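Local coordinates for protein Non-ribosomal peptide synthetase (PDB 3WV4) that belongs to the non-ribosomal peptide synthetases and has the fold of an AMP-binding enzyme of the ANL superfamily, at residues A[96-101]-A[145-150]; A[133-138]-A[158-163]; A[222-227]-A[366-371]; A[227-232]-A[348-353]. One frame throughout, in Å; residues are numbered along the deposited sequence.

Interaction 1 (A[96-101]-A[145-150]); sequences ERIVVQ and LVIAED
Val99 and Ile147 lie at the centre of a parallel strand pair, and three backbone hydrogen bonds carry it. Val99 N donates to Leu145 O over 3.2 Å, Ile147 N returns to Val99 O at 2.7 Å, and Gln101 N reaches Ile147 O at 2.8 Å. Val99 O also receives a CA-H...O contact from Val146 CA at 3.2 Å, a second grip on the same carbonyl.

The apolar contacts fall on two faces. On one, Ile98 and Leu145 run side by side and point the same way, CG2 of Ile98 being 4.0 Å from CD1 of Leu145. On the other, Val99 CB meets Val146 CG2 at 4.2 Å.

Water closes the C-terminal end, giving hydrogen bonds to both Gln101 O and Gln101 OE1 and accepting one from Glu149 N at 2.9 Å. It bridges Gln101 O and Glu149 N, which do not bond to each other directly. Gln101 NE2, the side-chain amide nitrogen, hydrogen-bonds to Asn126 O.

Both strands are internal in a four-stranded parallel sheet, between strands 121-124 and 165-167. Helix 106-116 packs on Ile98 and Val100, while helix 151-160 packs on Gln101, Val146 and Ala148.

Interaction 2 (A[133-138]-A[158-163]); sequences HLRSVI and RDVTDL
Val160 points its side chain into helix 131-141 and meets three of its residues. Its CG2 branch, set between its own backbone N and carbonyl carbon (chi1 -50°, measured to CG1), lies 3.9 Å from Leu134 CB and 4.3 Å from Ile138 CD1. Its CB faces Arg135 CB at 3.9 Å, and the two backbones come close here, with CA atoms of Arg135 and Val160 5.0 Å apart.

The arginine chain bends at chi3 (27°), which folds its guanidinium back over the valine. Val160 CG1 sits 4.1 Å above one face of the group, offset toward its rim, while Arg135 NH2 comes to 3.5 Å from Asp159 O in an oblique approach without a hydrogen bond.

Farther along the helix, Ile138 crosses Thr161 at about a right angle, and Ile138 CG2 also approaches Leu163 CD1 at 4.4 Å. Thr161 OG1 accepts from Leu163 N at 3.1 Å, an ST turn that shapes the chain leaving helix 151-160.

This apolar contact, edged by an exposed charged side chain, joins two helices that flank strand 145-148 in sequence, a helix-strand-helix succession of the kind found in the alpha/beta layers of AMP-binding enzymes.

Interaction 3 (A[222-227]-A[366-371]); sequences ASSINA and PLPGTT
Ser224 OG donates a 2.8 Å hydrogen bond to Pro368 O, lying in the carbonyl plane on a lone pair with a C=O...donor angle of 129°. The acceptor belongs to a type II beta turn, Leu367 to Thr370, which links strands 362-366 and 371-375 and here rests against helix 215-229. The hydroxyl is anti to the serine's backbone N (chi1 179°), which carries it out from the helix into the turn.

Around that bond the packing is close. Leu367 CB comes to 3.2 Å from Ser224 OG, and the proline ring presents its CD to the same oxygen. One helical turn on, Ala227 CB meets Pro368 CG at 4.2 Å. Ile225 and Leu367 lie side by side, pointing the same way, so the helix is in touch with the turn through both its polar and its apolar side chains. Ile350, on strand 349-350, touches Ile225 and Leu367 as well.

The turn is braced from within. Gly369 has the positive phi of the third position of a type II turn, and its backbone angles would jam a CB against Pro368 O. Besides a weak backbone bond from Thr370 N, Leu367 O accepts Thr370 OG1 at 2.7 Å, the donor tilted 22° from the carbonyl plane.

Interaction 4 (A[227-232]-A[348-353]); sequences AVLGYH and ISIMPP
Val228 turns its side chain toward Ile350, Pro352 and Pro353, where the C-terminal end of helix 215-229 packs against strand 349-350 and the chain that leaves it. This is a helix-on-sheet contact in the AMP-binding enzyme fold. From the Val228 CB the two methyls part: CG1 stands anti to the backbone N (chi1 -168°), and this is the branch that works across the contact. It lies 3.7 Å from Ile350 CG2, 4.1 Å from Pro352 CA and 4.2 Å from Pro353 CD, filling the angle between the strand and the paired prolines. CG2, beside the backbone N, packs instead on Pro368. The side chains of Val228 and Ile350 slide past each other in opposite directions.

Ile350 CG2 has a second neighbour on the helix. Leu229 crosses Ile350 at about a right angle and brings its CD2 to 4.0 Å from that methyl, which thus touches two successive helical residues. Leu229 also touches Met311 and Thr313 of strand 311-314, extending the apolar layer into the sheet. At Gly230 the chain leaves the helix with a positive phi of 75°.

The contact across the segments is wholly van der Waals. At its edge the pyrrolidine ring of Pro353 rests against the backbone at the helix end, with Pro353 CD 3.7 Å from Val228 O.

How the interactions relate
Interactions 1 and 2 adjoin on one side of the chain's centre, interactions 3 and 4 on the other, with centres of the two groups at least 31 Å apart. Strand 145-148 of interaction 1 lies in sequence between the helices of interaction 2, and Gln101 packs on Leu134 where they meet. Interactions 3 and 4 both use helix 215-229 and share Ala227; Ile350 and Leu367 pack together between them. Interaction 1 is buried within a sheet and rests on backbone bonds. Interaction 3, also buried, turns on one serine hydroxyl, whereas interactions 2 and 4, only partly buried, rely on apolar side chains, interaction 2 adding an exposed arginine.

Interaction 1 (A[96-101]-A[145-150])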
loop_
_atom_site.group_PDB
_atom_site.type_symbol
_atom_site.label_atom_id
_atom_site.label_comp_id
_atom_site.label_asym_id
_atom_site.label_seq_id
_atom_site.Cartn_x
_atom_site.Cartn_y
_atom_site.Cartn_z
ATOM N N GLU A 96 -3.606 19.930 2.965
ATOM C CA GLU A 96 -4.116 20.081 1.594
ATOM C C GLU A 96 -3.757 18.840 0.818
ATOM O O GLU A 96 -2.787 18.148 1.165
ATOM C CB GLU A 96 -3.554 21.349 0.938
ATOM C CG GLU A 96 -3.972 22.629 1.686
ATOM C CD GLU A 96 -3.705 23.909 0.896
ATOM O OE1 GLU A 96 -2.553 24.109 0.425
ATOM O OE2 GLU A 96 -4.659 24.707 0.736
ATOM N N ARG A 97 -4.534 18.559 -0.230
ATOM C CA ARG A 97 -4.352 17.364 -1.020
ATOM C C ARG A 97 -3.586 17.648 -2.305
ATOM O O ARG A 97 -3.680 18.750 -2.876
ATOM C CB ARG A 97 -5.700 16.716 -1.401
ATOM C CG ARG A 97 -6.445 15.925 -0.319
ATOM C CD ARG A 97 -7.019 16.802 0.774
ATOM N NE ARG A 97 -7.920 17.828 0.227
ATOM C CZ ARG A 97 -8.195 18.979 0.817
ATOM N NH1 ARG A 97 -7.680 19.252 1.990
ATOM N NH2 ARG A 97 -9.024 19.846 0.238
ATOM N N ILE A 98 -2.859 16.626 -2.772
ATOM C CA ILE A 98 -2.358 16.587 -4.132
ATOM C C ILE A 98 -2.773 15.268 -4.755
ATOM O O ILE A 98 -2.683 14.223 -4.126
ATOM C CB ILE A 98 -0.844 16.776 -4.227
ATOM C CG1 ILE A 98 -0.065 15.620 -3.596
ATOM C CG2 ILE A 98 -0.457 18.081 -3.552
ATOM C CD1 ILE A 98 1.439 15.774 -3.764
ATOM N N VAL A 99 -3.265 15.350 -5.976
ATOM C CA VAL A 99 -3.597 14.195 -6.743
ATOM C C VAL A 99 -2.482 13.844 -7.699
ATOM O O VAL A 99 -1.952 14.719 -8.406
ATOM C CB VAL A 99 -4.852 14.444 -7.604
ATOM C CG1 VAL A 99 -4.987 13.346 -8.636
ATOM C CG2 VAL A 99 -6.089 14.446 -6.726
ATOM N N VAL A 100 -2.172 12.559 -7.760
ATOM C CA VAL A 100 -0.975 12.086 -8.376
ATOM C C VAL A 100 -1.364 10.889 -9.203
ATOM O O VAL A 100 -1.936 9.921 -8.661
ATOM C CB VAL A 100 0.041 11.658 -7.287
ATOM C CG1 VAL A 100 1.296 11.138 -7.928
ATOM C CG2 VAL A 100 0.363 12.827 -6.373
ATOM N N GLN A 101 -1.083 10.964 -10.501
ATOM C CA GLN A 101 -1.384 9.881 -11.439
ATOM C C GLN A 101 -0.137 9.496 -12.168
ATOM O O GLN A 101 0.194 10.046 -13.223
ATOM C CB GLN A 101 -2.433 10.305 -12.461
ATOM C CG GLN A 101 -2.933 9.139 -13.305
ATOM C CD GLN A 101 -3.969 9.549 -14.329
ATOM O OE1 GLN A 101 -3.767 10.518 -15.052
ATOM N NE2 GLN A 101 -5.053 8.799 -14.428
ATOM N N LEU A 145 -3.358 20.780 -6.462
ATOM C CA LEU A 145 -2.707 20.561 -7.751
ATOM C C LEU A 145 -2.673 19.099 -8.115
ATOM O O LEU A 145 -3.137 18.238 -7.369
ATOM C CB LEU A 145 -1.313 21.146 -7.782
ATOM C CG LEU A 145 -0.279 20.698 -6.748
ATOM C CD1 LEU A 145 0.389 19.408 -7.185
ATOM C CD2 LEU A 145 0.770 21.791 -6.597
ATOM N N VAL A 146 -2.235 18.843 -9.327
ATOM C CA VAL A 146 -2.333 17.534 -9.890
ATOM C C VAL A 146 -1.040 17.220 -10.578
ATOM O O VAL A 146 -0.506 18.064 -11.325
ATOM C CB VAL A 146 -3.468 17.443 -10.933
ATOM C CG1 VAL A 146 -3.458 16.091 -11.635
ATOM C CG2 VAL A 146 -4.828 17.713 -10.292
ATOM N N ILE A 147 -0.537 16.008 -10.360
ATOM C CA ILE A 147 0.683 15.593 -11.024
ATOM C C ILE A 147 0.392 14.463 -11.983
ATOM O O ILE A 147 -0.179 13.431 -11.573
ATOM C CB ILE A 147 1.733 15.185 -9.987
ATOM C CG1 ILE A 147 2.118 16.431 -9.201
ATOM C CG2 ILE A 147 2.950 14.575 -10.674
ATOM C CD1 ILE A 147 2.783 16.158 -7.909
ATOM N N ALA A 148 0.830 14.627 -13.231
ATOM C CA ALA A 148 0.564 13.686 -14.323
ATOM C C ALA A 148 1.859 13.047 -14.784
ATOM O O ALA A 148 2.949 13.555 -14.532
ATOM C CB ALA A 148 -0.081 14.428 -15.506
ATOM N N GLU A 149 1.714 11.999 -15.559
ATOM C CA GLU A 149 2.800 11.195 -16.024
ATOM C C GLU A 149 3.634 11.838 -17.163
ATOM O O GLU A 149 4.790 11.530 -17.321
ATOM C CB GLU A 149 2.209 9.858 -16.510
ATOM C CG GLU A 149 3.214 8.901 -17.135
ATOM C CD GLU A 149 2.585 7.592 -17.524
ATOM O OE1 GLU A 149 3.340 6.612 -17.645
ATOM O OE2 GLU A 149 1.352 7.544 -17.669
ATOM N N ASP A 150 2.997 12.629 -18.010
ATOM C CA ASP A 150 3.640 13.208 -19.187
ATOM C C ASP A 150 2.733 14.293 -19.683
ATOM O O ASP A 150 1.686 14.537 -19.097
ATOM C CB ASP A 150 3.949 12.178 -20.273
ATOM C CG ASP A 150 2.698 11.507 -20.844
ATOM O OD1 ASP A 150 1.614 12.082 -20.859
ATOM O OD2 ASP A 150 2.792 10.370 -21.318
HETATM O O HOH W 1 -0.910 10.755 -15.626
#

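Interaction 2 (A[133-138]-A[158-163])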
loop_
_atom_site.group_PDB
_atom_site.type_symbol
_atom_site.label_atom_id
_atom_site.label_comp_id
_atom_site.label_asym_id
_atom_site.label_seq_id
_atom_site.Cartn_x
_atom_site.Cartn_y
_atom_site.Cartn_z
ATOM N N HIS A 133 -14.716 10.113 -14.796
ATOM C CA HIS A 133 -14.351 9.436 -13.568
ATOM C C HIS A 133 -13.293 10.280 -12.838
ATOM O O HIS A 133 -13.410 10.558 -11.615
ATOM C CB HIS A 133 -13.857 8.032 -13.908
ATOM C CG HIS A 133 -13.677 7.170 -12.718
ATOM N ND1 HIS A 133 -13.046 5.958 -12.778
ATOM C CD2 HIS A 133 -14.023 7.360 -11.427
ATOM C CE1 HIS A 133 -13.009 5.424 -11.568
ATOM N NE2 HIS A 133 -13.588 6.261 -10.727
ATOM N N LEU A 134 -12.296 10.728 -13.612
ATOM C CA LEU A 134 -11.288 11.690 -13.135
ATOM C C LEU A 134 -11.908 12.951 -12.571
ATOM O O LEU A 134 -11.609 13.334 -11.447
ATOM C CB LEU A 134 -10.312 12.039 -14.258
ATOM C CG LEU A 134 -9.344 10.863 -14.446
ATOM C CD1 LEU A 134 -8.677 10.884 -15.816
ATOM C CD2 LEU A 134 -8.289 10.883 -13.348
ATOM N N ARG A 135 -12.825 13.571 -13.314
ATOM C CA ARG A 135 -13.425 14.803 -12.817
ATOM C C ARG A 135 -14.091 14.605 -11.466
ATOM O O ARG A 135 -13.974 15.464 -10.609
ATOM C CB ARG A 135 -14.410 15.484 -13.818
ATOM C CG ARG A 135 -15.718 14.786 -14.074
ATOM C CD ARG A 135 -16.704 15.733 -14.795
ATOM N NE ARG A 135 -15.986 16.750 -15.573
ATOM C CZ ARG A 135 -15.663 16.640 -16.862
ATOM N NH1 ARG A 135 -15.996 15.559 -17.573
ATOM N NH2 ARG A 135 -15.029 17.646 -17.449
ATOM N N SER A 136 -14.840 13.517 -11.303
ATOM C CA SER A 136 -15.575 13.235 -10.056
ATOM C C SER A 136 -14.611 13.028 -8.875
ATOM O O SER A 136 -14.775 13.607 -7.806
ATOM C CB SER A 136 -16.441 11.976 -10.253
ATOM O OG SER A 136 -16.994 11.546 -9.029
ATOM N N VAL A 137 -13.599 12.205 -9.102
ATOM C CA VAL A 137 -12.652 11.821 -8.045
ATOM C C VAL A 137 -11.811 13.044 -7.659
ATOM O O VAL A 137 -11.691 13.380 -6.473
ATOM C CB VAL A 137 -11.787 10.622 -8.499
ATOM C CG1 VAL A 137 -10.632 10.367 -7.540
ATOM C CG2 VAL A 137 -12.649 9.371 -8.580
ATOM N N ILE A 138 -11.321 13.767 -8.661
ATOM C CA ILE A 138 -10.513 14.944 -8.405
ATOM C C ILE A 138 -11.275 15.995 -7.632
ATOM O O ILE A 138 -10.772 16.514 -6.639
ATOM C CB ILE A 138 -9.948 15.517 -9.711
ATOM C CG1 ILE A 138 -8.952 14.500 -10.264
ATOM C CG2 ILE A 138 -9.320 16.895 -9.494
ATOM C CD1 ILE A 138 -8.230 14.928 -11.508
ATOM N N ARG A 158 -6.209 18.345 -17.801
ATOM C CA ARG A 158 -6.670 19.736 -17.884
ATOM C C ARG A 158 -8.087 19.845 -18.454
ATOM O O ARG A 158 -8.782 20.798 -18.173
ATOM C CB ARG A 158 -5.700 20.628 -18.689
ATOM C CG ARG A 158 -4.433 21.016 -17.927
ATOM C CD ARG A 158 -3.295 21.466 -18.849
ATOM N NE ARG A 158 -2.020 21.562 -18.126
ATOM C CZ ARG A 158 -0.850 21.100 -18.567
ATOM N NH1 ARG A 158 -0.733 20.491 -19.742
ATOM N NH2 ARG A 158 0.222 21.218 -17.818
ATOM N N ASP A 159 -8.527 18.880 -19.234
ATOM C CA ASP A 159 -9.919 18.893 -19.714
ATOM C C ASP A 159 -10.891 18.704 -18.534
ATOM O O ASP A 159 -12.056 19.118 -18.614
ATOM C CB ASP A 159 -10.198 17.778 -20.742
ATOM C CG ASP A 159 -9.283 17.840 -21.973
ATOM O OD1 ASP A 159 -8.859 18.952 -22.373
ATOM O OD2 ASP A 159 -8.988 16.754 -22.538
ATOM N N VAL A 160 -10.415 18.104 -17.431
ATOM C CA VAL A 160 -11.338 17.688 -16.382
ATOM C C VAL A 160 -11.188 18.454 -15.091
ATOM O O VAL A 160 -11.944 18.226 -14.176
ATOM C CB VAL A 160 -11.299 16.167 -16.121
ATOM C CG1 VAL A 160 -11.431 15.388 -17.420
ATOM C CG2 VAL A 160 -10.034 15.745 -15.372
ATOM N N THR A 161 -10.224 19.364 -15.011
ATOM C CA THR A 161 -10.078 20.211 -13.840
ATOM C C THR A 161 -9.484 21.524 -14.310
ATOM O O THR A 161 -8.847 21.596 -15.354
ATOM C CB THR A 161 -9.182 19.558 -12.713
ATOM O OG1 THR A 161 -9.140 20.406 -11.544
ATOM C CG2 THR A 161 -7.739 19.382 -13.181
ATOM N N ASP A 162 -9.717 22.567 -13.525
ATOM C CA ASP A 162 -9.108 23.863 -13.731
ATOM C C ASP A 162 -7.898 24.055 -12.835
ATOM O O ASP A 162 -7.203 25.066 -12.936
ATOM C CB ASP A 162 -10.154 24.952 -13.451
ATOM C CG ASP A 162 -11.389 24.825 -14.370
ATOM O OD1 ASP A 162 -11.254 24.264 -15.493
ATOM O OD2 ASP A 162 -12.499 25.233 -13.947
ATOM N N LEU A 163 -7.657 23.117 -11.923
ATOM C CA LEU A 163 -6.477 23.228 -11.064
ATOM C C LEU A 163 -5.233 23.058 -11.919
ATOM O O LEU A 163 -5.282 22.422 -12.979
ATOM C CB LEU A 163 -6.497 22.181 -9.951
ATOM C CG LEU A 163 -7.738 22.314 -9.035
ATOM C CD1 LEU A 163 -8.040 20.973 -8.357
ATOM C CD2 LEU A 163 -7.666 23.459 -8.028
#

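Interaction 3 (A[222-227]-A[366-371])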
loop_
_atom_site.group_PDB
_atom_site.type_symbol
_atom_site.label_atom_id
_atom_site.label_comp_id
_atom_site.label_asym_id
_atom_site.label_seq_id
_atom_site.Cartn_x
_atom_site.Cartn_y
_atom_site.Cartn_z
ATOM N N ALA A 222 1.525 -1.083 8.832
ATOM C CA ALA A 222 2.746 -1.638 8.207
ATOM C C ALA A 222 3.561 -2.459 9.215
ATOM O O ALA A 222 3.982 -3.558 8.888
ATOM C CB ALA A 222 3.599 -0.554 7.593
ATOM N N SER A 223 3.740 -1.944 10.430
ATOM C CA SER A 223 4.500 -2.669 11.499
ATOM C C SER A 223 3.792 -3.956 11.866
ATOM O O SER A 223 4.410 -4.973 12.132
ATOM C CB SER A 223 4.672 -1.776 12.747
ATOM O OG SER A 223 3.408 -1.602 13.427
ATOM N N SER A 224 2.481 -3.948 11.832
ATOM C CA SER A 224 1.744 -5.176 12.232
ATOM C C SER A 224 1.785 -6.274 11.185
ATOM O O SER A 224 1.961 -7.471 11.474
ATOM C CB SER A 224 0.293 -4.815 12.574
ATOM O OG SER A 224 -0.449 -5.947 12.928
ATOM N N ILE A 225 1.569 -5.896 9.943
ATOM C CA ILE A 225 1.711 -6.848 8.844
ATOM C C ILE A 225 3.124 -7.469 8.871
ATOM O O ILE A 225 3.349 -8.692 8.724
ATOM C CB ILE A 225 1.469 -6.107 7.485
ATOM C CG1 ILE A 225 -0.002 -5.777 7.291
ATOM C CG2 ILE A 225 1.947 -6.976 6.371
ATOM C CD1 ILE A 225 -0.274 -4.672 6.280
ATOM N N ASN A 226 4.100 -6.605 9.060
ATOM C CA ASN A 226 5.484 -7.044 9.014
ATOM C C ASN A 226 5.862 -7.902 10.200
ATOM O O ASN A 226 6.652 -8.832 10.035
ATOM C CB ASN A 226 6.506 -5.932 8.917
ATOM C CG ASN A 226 7.827 -6.489 8.436
ATOM O OD1 ASN A 226 7.870 -7.389 7.603
ATOM N ND2 ASN A 226 8.863 -6.099 9.054
ATOM N N ALA A 227 5.222 -7.691 11.349
ATOM C CA ALA A 227 5.465 -8.602 12.518
ATOM C C ALA A 227 5.057 -10.020 12.144
ATOM O O ALA A 227 5.584 -10.984 12.671
ATOM C CB ALA A 227 4.662 -8.144 13.713
ATOM N N PRO A 366 -6.020 -12.506 13.249
ATOM C CA PRO A 366 -5.987 -11.054 13.275
ATOM C C PRO A 366 -4.580 -10.527 13.232
ATOM O O PRO A 366 -3.660 -11.209 13.646
ATOM C CB PRO A 366 -6.533 -10.699 14.640
ATOM C CG PRO A 366 -7.159 -11.924 15.195
ATOM C CD PRO A 366 -6.567 -13.094 14.487
ATOM N N LEU A 367 -4.421 -9.321 12.726
ATOM C CA LEU A 367 -3.129 -8.672 12.724
ATOM C C LEU A 367 -2.738 -8.479 14.173
ATOM O O LEU A 367 -3.599 -8.248 15.050
ATOM C CB LEU A 367 -3.209 -7.323 12.083
ATOM C CG LEU A 367 -3.408 -7.129 10.572
ATOM C CD1 LEU A 367 -2.868 -5.758 10.185
ATOM C CD2 LEU A 367 -2.740 -8.184 9.727
ATOM N N PRO A 368 -1.446 -8.632 14.468
ATOM C CA PRO A 368 -1.061 -8.424 15.866
ATOM C C PRO A 368 -1.506 -7.038 16.346
ATOM O O PRO A 368 -1.272 -6.052 15.639
ATOM C CB PRO A 368 0.471 -8.501 15.818
ATOM C CG PRO A 368 0.778 -9.312 14.629
ATOM C CD PRO A 368 -0.377 -9.237 13.670
ATOM N N GLY A 369 -2.070 -6.973 17.563
ATOM C CA GLY A 369 -2.511 -5.730 18.136
ATOM C C GLY A 369 -3.907 -5.321 17.734
ATOM O O GLY A 369 -4.276 -4.185 17.987
ATOM N N THR A 370 -4.672 -6.194 17.068
ATOM C CA THR A 370 -5.997 -5.803 16.571
ATOM C C THR A 370 -6.950 -6.858 17.068
ATOM O O THR A 370 -6.493 -7.847 17.579
ATOM C CB THR A 370 -6.030 -5.735 15.023
ATOM O OG1 THR A 370 -5.959 -7.047 14.480
ATOM C CG2 THR A 370 -4.826 -4.982 14.517
ATOM N N THR A 371 -8.253 -6.643 16.959
ATOM C CA THR A 371 -9.242 -7.634 17.402
ATOM C C THR A 371 -10.264 -7.860 16.312
ATOM O O THR A 371 -10.758 -6.895 15.738
ATOM C CB THR A 371 -9.972 -7.111 18.670
ATOM O OG1 THR A 371 -9.032 -7.111 19.759
ATOM C CG2 THR A 371 -11.107 -7.993 19.050
#

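Interaction 4 (A[227-232]-A[348-353])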
loop_
_atom_site.group_PDB
_atom_site.type_symbol
_atom_site.label_atom_id
_atom_site.label_comp_id
_atom_site.label_asym_id
_atom_site.label_seq_id
_atom_site.Cartn_x
_atom_site.Cartn_y
_atom_site.Cartn_z
ATOM N N ALA A 227 5.222 -7.691 11.349
ATOM C CA ALA A 227 5.465 -8.602 12.518
ATOM C C ALA A 227 5.057 -10.020 12.144
ATOM O O ALA A 227 5.584 -10.984 12.671
ATOM C CB ALA A 227 4.662 -8.144 13.713
ATOM N N VAL A 228 4.064 -10.176 11.269
ATOM C CA VAL A 228 3.662 -11.533 10.828
ATOM C C VAL A 228 4.522 -12.046 9.641
ATOM O O VAL A 228 4.954 -13.164 9.633
ATOM C CB VAL A 228 2.161 -11.664 10.450
ATOM C CG1 VAL A 228 1.790 -13.121 10.306
ATOM C CG2 VAL A 228 1.251 -11.053 11.456
ATOM N N LEU A 229 4.813 -11.201 8.662
ATOM C CA LEU A 229 5.446 -11.631 7.440
ATOM C C LEU A 229 6.957 -11.628 7.505
ATOM O O LEU A 229 7.588 -12.426 6.854
ATOM C CB LEU A 229 5.037 -10.716 6.279
ATOM C CG LEU A 229 3.562 -10.746 5.839
ATOM C CD1 LEU A 229 3.305 -9.878 4.584
ATOM C CD2 LEU A 229 3.098 -12.192 5.616
ATOM N N GLY A 230 7.536 -10.707 8.254
ATOM C CA GLY A 230 8.987 -10.752 8.574
ATOM C C GLY A 230 9.857 -10.338 7.426
ATOM O O GLY A 230 10.807 -11.029 7.118
ATOM N N TYR A 231 9.503 -9.271 6.708
ATOM C CA TYR A 231 10.455 -8.718 5.728
ATOM C C TYR A 231 11.680 -8.265 6.518
ATOM O O TYR A 231 11.558 -7.916 7.665
ATOM C CB TYR A 231 9.930 -7.507 4.960
ATOM C CG TYR A 231 8.894 -7.767 3.883
ATOM C CD1 TYR A 231 7.605 -8.139 4.238
ATOM C CD2 TYR A 231 9.133 -7.515 2.537
ATOM C CE1 TYR A 231 6.613 -8.295 3.316
ATOM C CE2 TYR A 231 8.101 -7.701 1.565
ATOM C CZ TYR A 231 6.831 -8.068 1.974
ATOM O OH TYR A 231 5.723 -8.322 1.062
ATOM N N HIS A 232 12.850 -8.316 5.901
ATOM C CA HIS A 232 14.079 -7.844 6.550
ATOM C C HIS A 232 14.987 -7.162 5.517
ATOM O O HIS A 232 14.687 -7.145 4.311
ATOM C CB HIS A 232 14.781 -8.958 7.309
ATOM C CG HIS A 232 15.115 -10.140 6.473
ATOM N ND1 HIS A 232 16.202 -10.170 5.627
ATOM C CD2 HIS A 232 14.500 -11.343 6.339
ATOM C CE1 HIS A 232 16.254 -11.344 5.017
ATOM N NE2 HIS A 232 15.223 -12.068 5.417
ATOM N N ILE A 348 -6.859 -7.308 7.603
ATOM C CA ILE A 348 -7.609 -7.866 8.722
ATOM C C ILE A 348 -6.946 -9.066 9.343
ATOM O O ILE A 348 -6.871 -9.159 10.592
ATOM C CB ILE A 348 -9.028 -8.263 8.279
ATOM C CG1 ILE A 348 -9.713 -6.932 8.000
ATOM C CG2 ILE A 348 -9.738 -9.055 9.371
ATOM C CD1 ILE A 348 -11.055 -6.907 7.314
ATOM N N SER A 349 -6.547 -10.005 8.504
ATOM C CA SER A 349 -5.999 -11.247 8.987
ATOM C C SER A 349 -4.902 -11.687 8.071
ATOM O O SER A 349 -4.898 -11.355 6.843
ATOM C CB SER A 349 -7.051 -12.350 9.041
ATOM O OG SER A 349 -7.456 -12.725 7.697
ATOM N N ILE A 350 -3.951 -12.400 8.663
ATOM C CA ILE A 350 -2.862 -13.046 7.940
ATOM C C ILE A 350 -2.625 -14.432 8.524
ATOM O O ILE A 350 -2.672 -14.595 9.705
ATOM C CB ILE A 350 -1.531 -12.233 8.038
ATOM C CG1 ILE A 350 -1.701 -10.871 7.433
ATOM C CG2 ILE A 350 -0.398 -13.007 7.369
ATOM C CD1 ILE A 350 -0.415 -10.023 7.525
ATOM N N MET A 351 -2.475 -15.427 7.663
ATOM C CA MET A 351 -2.117 -16.737 8.073
ATOM C C MET A 351 -0.630 -16.728 8.252
ATOM O O MET A 351 0.129 -16.445 7.324
ATOM C CB MET A 351 -2.429 -17.778 7.026
ATOM C CG MET A 351 -2.256 -19.201 7.537
ATOM S SD MET A 351 -3.336 -19.579 8.995
ATOM C CE MET A 351 -4.747 -20.304 8.276
ATOM N N PRO A 352 -0.186 -17.100 9.444
ATOM C CA PRO A 352 1.260 -17.082 9.616
ATOM C C PRO A 352 1.981 -18.035 8.657
ATOM O O PRO A 352 1.540 -19.166 8.520
ATOM C CB PRO A 352 1.437 -17.553 11.071
ATOM C CG PRO A 352 0.224 -17.088 11.773
ATOM C CD PRO A 352 -0.908 -17.173 10.738
ATOM N N PRO A 353 3.129 -17.601 8.074
ATOM C CA PRO A 353 3.881 -18.389 7.093
ATOM C C PRO A 353 4.147 -19.796 7.510
ATOM O O PRO A 353 3.983 -20.732 6.681
ATOM C CB PRO A 353 5.178 -17.605 6.939
ATOM C CG PRO A 353 4.731 -16.228 7.029
ATOM C CD PRO A 353 3.607 -16.212 8.088
#